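Side-chain contacts in hypothetical protein XCC0632 (Xanthomonas campestris pv. campestris, PDB 2IQI), which is of unknown function but belongs to a family of auxiliary lipoproteins of ABC-type transport systems, and so probably assists an ABC transporter: residues R79-S84 with E172-T177; V146-S151 with L166-T171. All coordinates share one frame; numbering follows the deposited sequence.

Contact 1. Residues R79-S84 with E172-T177; sequences RAFEDS and ELVGWT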
loop_
_atom_site.group_PDB
_atom_site.type_symbol
_atom_site.label_atom_id
_atom_site.label_comp_id
_atom_site.label_asym_id
_atom_site.label_seq_id
_atom_site.Cartn_x
_atom_site.Cartn_y
_atom_site.Cartn_z
ATOM N N ARG A 79 -7.355 -7.736 1.089
ATOM C CA ARG A 79 -7.838 -8.188 2.383
ATOM C C ARG A 79 -8.569 -7.104 3.122
ATOM O O ARG A 79 -9.600 -7.390 3.706
ATOM C CB ARG A 79 -6.737 -8.793 3.233
ATOM C CG ARG A 79 -6.146 -9.962 2.483
ATOM C CD ARG A 79 -5.198 -10.857 3.215
ATOM N NE ARG A 79 -4.776 -11.821 2.202
ATOM C CZ ARG A 79 -3.587 -12.411 2.151
ATOM N NH1 ARG A 79 -2.688 -12.140 3.085
ATOM N NH2 ARG A 79 -3.312 -13.252 1.154
ATOM N N ALA A 80 -8.087 -5.857 3.089
ATOM C CA ALA A 80 -8.820 -4.794 3.813
ATOM C C ALA A 80 -10.210 -4.451 3.195
ATOM O O ALA A 80 -11.162 -4.167 3.925
ATOM C CB ALA A 80 -7.975 -3.586 4.009
ATOM N N PHE A 81 -10.338 -4.532 1.869
ATOM C CA PHE A 81 -11.667 -4.494 1.241
ATOM C C PHE A 81 -12.539 -5.653 1.702
ATOM O O PHE A 81 -13.700 -5.450 2.028
ATOM C CB PHE A 81 -11.592 -4.448 -0.299
ATOM C CG PHE A 81 -11.151 -3.106 -0.852
ATOM C CD1 PHE A 81 -11.910 -1.959 -0.622
ATOM C CD2 PHE A 81 -9.985 -2.993 -1.595
ATOM C CE1 PHE A 81 -11.511 -0.742 -1.114
ATOM C CE2 PHE A 81 -9.579 -1.764 -2.094
ATOM C CZ PHE A 81 -10.328 -0.645 -1.865
ATOM N N GLU A 82 -11.974 -6.859 1.737
ATOM C CA GLU A 82 -12.712 -8.055 2.154
ATOM C C GLU A 82 -13.205 -7.889 3.564
ATOM O O GLU A 82 -14.395 -8.054 3.817
ATOM C CB GLU A 82 -11.888 -9.330 1.993
ATOM C CG GLU A 82 -11.795 -9.784 0.527
ATOM C CD GLU A 82 -10.729 -10.827 0.229
ATOM O OE1 GLU A 82 -9.953 -11.260 1.126
ATOM O OE2 GLU A 82 -10.657 -11.220 -0.952
ATOM N N ASP A 83 -12.327 -7.481 4.464
ATOM C CA ASP A 83 -12.663 -7.419 5.883
ATOM C C ASP A 83 -13.474 -6.189 6.260
ATOM O O ASP A 83 -13.734 -5.984 7.436
ATOM C CB ASP A 83 -11.384 -7.419 6.758
ATOM C CG ASP A 83 -10.589 -8.752 6.680
ATOM O OD1 ASP A 83 -11.160 -9.837 6.285
ATOM O OD2 ASP A 83 -9.381 -8.702 7.038
ATOM N N SER A 84 -13.833 -5.333 5.307
ATOM C CA SER A 84 -14.425 -4.068 5.703
ATOM C C SER A 84 -15.901 -4.175 5.951
ATOM O O SER A 84 -16.441 -3.419 6.752
ATOM C CB SER A 84 -14.165 -2.996 4.674
ATOM O OG SER A 84 -14.791 -3.324 3.464
ATOM N N GLU A 172 -5.926 4.383 4.099
ATOM C CA GLU A 172 -6.222 5.576 3.341
ATOM C C GLU A 172 -6.702 5.181 1.942
ATOM O O GLU A 172 -7.500 5.885 1.339
ATOM C CB GLU A 172 -5.004 6.515 3.305
ATOM C CG GLU A 172 -4.741 7.277 4.613
ATOM C CD GLU A 172 -3.396 8.105 4.634
ATOM O OE1 GLU A 172 -2.853 8.540 3.556
ATOM O OE2 GLU A 172 -2.893 8.339 5.778
ATOM N N LEU A 173 -6.222 4.052 1.438
ATOM C CA LEU A 173 -6.566 3.643 0.083
ATOM C C LEU A 173 -7.993 3.143 0.007
ATOM O O LEU A 173 -8.781 3.570 -0.825
ATOM C CB LEU A 173 -5.652 2.525 -0.381
ATOM C CG LEU A 173 -4.375 2.967 -1.048
ATOM C CD1 LEU A 173 -3.346 1.810 -1.157
ATOM C CD2 LEU A 173 -4.859 3.450 -2.398
ATOM N N VAL A 174 -8.292 2.217 0.895
ATOM C CA VAL A 174 -9.568 1.614 0.960
ATOM C C VAL A 174 -10.663 2.674 1.066
ATOM O O VAL A 174 -11.687 2.594 0.361
ATOM C CB VAL A 174 -9.594 0.626 2.104
ATOM C CG1 VAL A 174 -11.019 0.280 2.495
ATOM C CG2 VAL A 174 -8.856 -0.632 1.689
ATOM N N GLY A 175 -10.442 3.674 1.920
ATOM C CA GLY A 175 -11.468 4.632 2.261
ATOM C C GLY A 175 -11.631 5.550 1.096
ATOM O O GLY A 175 -12.721 6.017 0.813
ATOM N N TRP A 176 -10.554 5.800 0.379
ATOM C CA TRP A 176 -10.629 6.749 -0.724
ATOM C C TRP A 176 -11.234 6.074 -1.921
ATOM O O TRP A 176 -11.827 6.740 -2.753
ATOM C CB TRP A 176 -9.249 7.268 -1.047
ATOM C CG TRP A 176 -9.147 8.059 -2.231
ATOM C CD1 TRP A 176 -9.333 9.410 -2.338
ATOM C CD2 TRP A 176 -8.771 7.594 -3.525
ATOM N NE1 TRP A 176 -9.118 9.811 -3.642
ATOM C CE2 TRP A 176 -8.783 8.709 -4.390
ATOM C CE3 TRP A 176 -8.458 6.332 -4.055
ATOM C CZ2 TRP A 176 -8.472 8.598 -5.750
ATOM C CZ3 TRP A 176 -8.152 6.229 -5.422
ATOM C CH2 TRP A 176 -8.155 7.350 -6.242
ATOM N N THR A 177 -11.060 4.758 -2.015
ATOM C CA THR A 177 -11.597 3.980 -3.121
ATOM C C THR A 177 -13.104 3.856 -2.997
ATOM O O THR A 177 -13.825 4.055 -3.963
ATOM C CB THR A 177 -10.989 2.570 -3.170
ATOM O OG1 THR A 177 -9.578 2.701 -3.263
ATOM C CG2 THR A 177 -11.494 1.796 -4.407
#

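Contact 2. Residues V146-S151 with L166-T171; sequences VARPSS and LTQVTT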
loop_
_atom_site.group_PDB
_atom_site.type_symbol
_atom_site.label_atom_id
_atom_site.label_comp_id
_atom_site.label_asym_id
_atom_site.label_seq_id
_atom_site.Cartn_x
_atom_site.Cartn_y
_atom_site.Cartn_z
ATOM N N VAL A 146 3.197 7.813 3.221
ATOM C CA VAL A 146 3.205 7.605 4.635
ATOM C C VAL A 146 4.631 7.338 5.097
ATOM O O VAL A 146 5.353 6.566 4.456
ATOM C CB VAL A 146 2.300 6.445 4.996
ATOM C CG1 VAL A 146 2.485 6.043 6.448
ATOM C CG2 VAL A 146 0.862 6.823 4.753
ATOM N N ALA A 147 5.049 7.998 6.184
ATOM C CA ALA A 147 6.360 7.724 6.815
ATOM C C ALA A 147 6.207 7.504 8.318
ATOM O O ALA A 147 5.635 8.336 9.042
ATOM C CB ALA A 147 7.368 8.845 6.521
ATOM N N ARG A 148 6.681 6.370 8.811
ATOM C CA ARG A 148 6.517 6.120 10.248
ATOM C C ARG A 148 7.867 5.872 10.874
ATOM O O ARG A 148 8.581 4.964 10.451
ATOM C CB ARG A 148 5.551 4.958 10.507
ATOM C CG ARG A 148 4.105 5.199 10.000
ATOM C CD ARG A 148 3.291 6.178 10.851
ATOM N NE ARG A 148 3.052 5.612 12.182
ATOM C CZ ARG A 148 1.944 4.958 12.539
ATOM N NH1 ARG A 148 0.947 4.825 11.668
ATOM N NH2 ARG A 148 1.820 4.451 13.770
ATOM N N PRO A 149 8.233 6.674 11.893
ATOM C CA PRO A 149 9.587 6.551 12.469
ATOM C C PRO A 149 9.704 5.195 13.123
ATOM O O PRO A 149 8.741 4.702 13.725
ATOM C CB PRO A 149 9.628 7.643 13.533
ATOM C CG PRO A 149 8.167 7.788 13.951
ATOM C CD PRO A 149 7.414 7.656 12.628
ATOM N N SER A 150 10.864 4.592 12.926
ATOM C CA SER A 150 11.259 3.354 13.533
ATOM C C SER A 150 11.912 3.685 14.861
ATOM O O SER A 150 12.455 4.760 15.016
ATOM C CB SER A 150 12.288 2.700 12.639
ATOM O OG SER A 150 12.866 1.609 13.302
ATOM N N SER A 151 11.879 2.764 15.815
ATOM C CA SER A 151 12.397 3.076 17.118
ATOM C C SER A 151 13.849 2.674 17.395
ATOM O O SER A 151 14.495 3.257 18.301
ATOM C CB SER A 151 11.409 2.743 18.251
ATOM O OG SER A 151 10.833 1.485 18.154
ATOM N N LEU A 166 2.276 0.297 6.284
ATOM C CA LEU A 166 1.410 -0.500 5.468
ATOM C C LEU A 166 0.009 -0.339 5.924
ATOM O O LEU A 166 -0.869 -0.164 5.082
ATOM C CB LEU A 166 1.747 -1.981 5.567
ATOM C CG LEU A 166 2.511 -2.487 4.366
ATOM C CD1 LEU A 166 3.390 -3.679 4.768
ATOM C CD2 LEU A 166 1.522 -2.795 3.268
ATOM N N THR A 167 -0.212 -0.432 7.241
ATOM C CA THR A 167 -1.566 -0.412 7.781
ATOM C C THR A 167 -2.186 0.953 7.483
ATOM O O THR A 167 -3.304 1.025 6.950
ATOM C CB THR A 167 -1.594 -0.752 9.279
ATOM O OG1 THR A 167 -1.112 -2.082 9.460
ATOM C CG2 THR A 167 -3.013 -0.656 9.872
ATOM N N GLN A 168 -1.439 2.024 7.756
ATOM C CA GLN A 168 -1.937 3.382 7.501
ATOM C C GLN A 168 -2.218 3.695 6.013
ATOM O O GLN A 168 -3.279 4.239 5.723
ATOM C CB GLN A 168 -1.059 4.443 8.159
ATOM C CG GLN A 168 -1.492 5.844 7.863
ATOM C CD GLN A 168 -0.559 6.923 8.432
ATOM O OE1 GLN A 168 0.171 6.696 9.391
ATOM N NE2 GLN A 168 -0.611 8.114 7.844
ATOM N N VAL A 169 -1.323 3.339 5.078
ATOM C CA VAL A 169 -1.579 3.643 3.652
ATOM C C VAL A 169 -2.759 2.844 3.120
ATOM O O VAL A 169 -3.560 3.391 2.368
ATOM C CB VAL A 169 -0.297 3.579 2.694
ATOM C CG1 VAL A 169 0.067 2.173 2.247
ATOM C CG2 VAL A 169 -0.480 4.466 1.480
ATOM N N THR A 170 -2.873 1.569 3.524
ATOM C CA THR A 170 -3.957 0.696 3.084
ATOM C C THR A 170 -5.273 1.296 3.586
ATOM O O THR A 170 -6.264 1.291 2.871
ATOM C CB THR A 170 -3.797 -0.751 3.640
ATOM O OG1 THR A 170 -2.562 -1.307 3.192
ATOM C CG2 THR A 170 -4.918 -1.666 3.211
ATOM N N THR A 171 -5.279 1.824 4.812
ATOM C CA THR A 171 -6.501 2.408 5.388
ATOM C C THR A 171 -6.917 3.639 4.563
ATOM O O THR A 171 -8.117 3.923 4.360
ATOM C CB THR A 171 -6.301 2.794 6.873
ATOM O OG1 THR A 171 -6.017 1.619 7.632
ATOM C CG2 THR A 171 -7.517 3.378 7.421
#

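Contact 1. Residues R79-S84 with E172-T177
Helix-to-helix packing joins the C-terminal end of helix 69-82 to the long helix 155-185, with Phe81 and Ala80 set against Val174 and Thr177. Val174 supplies the methyl group that covers the Phe81 ring. Its CG2 lies 3.8 Å from the ring centroid of Phe81, only 9° off the ring normal, which makes a CH-pi contact over the centre of one face. The other branch, CG1 of Val174, is 3.8 Å from CE1 of Phe81 and lies nearer the rim. With CG1 anti to the backbone N (chi1 162°), CG2 is anti to the carbonyl carbon, and there it meets both the ring and Ala80. CB of Ala80 is 3.9 Å from CG2 of Val174, so one methyl serves two residues. Thr177 crosses the Phe81 side chain at about a right angle. CB of Thr177 approaches CZ of Phe81 at the ring edge, at 3.5 Å. The Thr177 hydroxyl turns back to its own helix: OG1 of Thr177 donates to Leu173 O at 2.7 Å, from above the carbonyl plane. Leu173 O also accepts from Thr177 N. Where helix 69-82 ends, Ser84 OG and Ser84 N both hydrogen-bond to Phe81 O, from the same face of its plane. The contact is buried. Leu103 of strand 101-110 touches both Phe81 and Thr177, Leu130 of strand 121-132 touches Thr177, and Trp25 of a loop touches Val174.

Contact 2. Residues V146-S151 with L166-T171
Gln168 reaches from helix 155-185 to Val146 and Arg148 on strand 137-149. CG of Gln168 is anti to its backbone N and the chain stays extended beyond it, which carries the amide out to the strand. CB of Gln168 lies 4.1 Å from NH1 of Arg148. CG of Gln168 meets CG2 of Val146 at 4.0 Å. The amide carbon CD of Gln168 then sits against both Val146 methyls, with CG1 of Val146 the nearer at 3.7 Å. At the tip the amide divides its partners. OE1 of Gln168 accepts a hydrogen bond from NH1 of Arg148 at 3.0 Å. The donor lies in the carbonyl plane, but the bond is bent, with 143° at the hydrogen. OE1 is tilted somewhat out of the guanidinium plane of Arg148. The amide plane of Gln168 and that guanidinium plane are turned 43° apart. NE2 of Gln168 rests 3.7 Å from CG2 of Val146. It also donates to Glu172 OE2, one helical turn on. Both ends of the amide are thus held. This is helix-on-sheet packing: the strand and the helix follow each other in the chain and run nearly antiparallel here, their local axes 155° apart and 8.5 Å at closest approach. Deeper in, CG2 of Val146 reaches CB of Val169 at 4.0 Å. Arg148 bends at chi2 and chi3, folding its guanidinium back to the amide. Val169 also touches Leu126 of strand 121-132, and Val146 touches Ala165.

Both contacts use helix 155-185, at consecutive segments: 166-171 in contact 2 and 172-177 in contact 1. Their centres are 15 Å apart. Segment 172-177 packs on the end of helix 69-82, and segment 166-171 on strand 137-149. The helix therefore packs on a second helix and on the mixed sheet. In chain order, contact 2 is nested inside the loop closed by contact 1. The two meet directly where CB of Ala80 touches CG2 of Thr170 at 3.7 Å. Glu172 of contact 1 lies beside Val146 of contact 2, with OE2 of Glu172 4.2 Å from CG2 of Val146. Contact 1 is buried, whereas contact 2 also includes partly exposed polar groups.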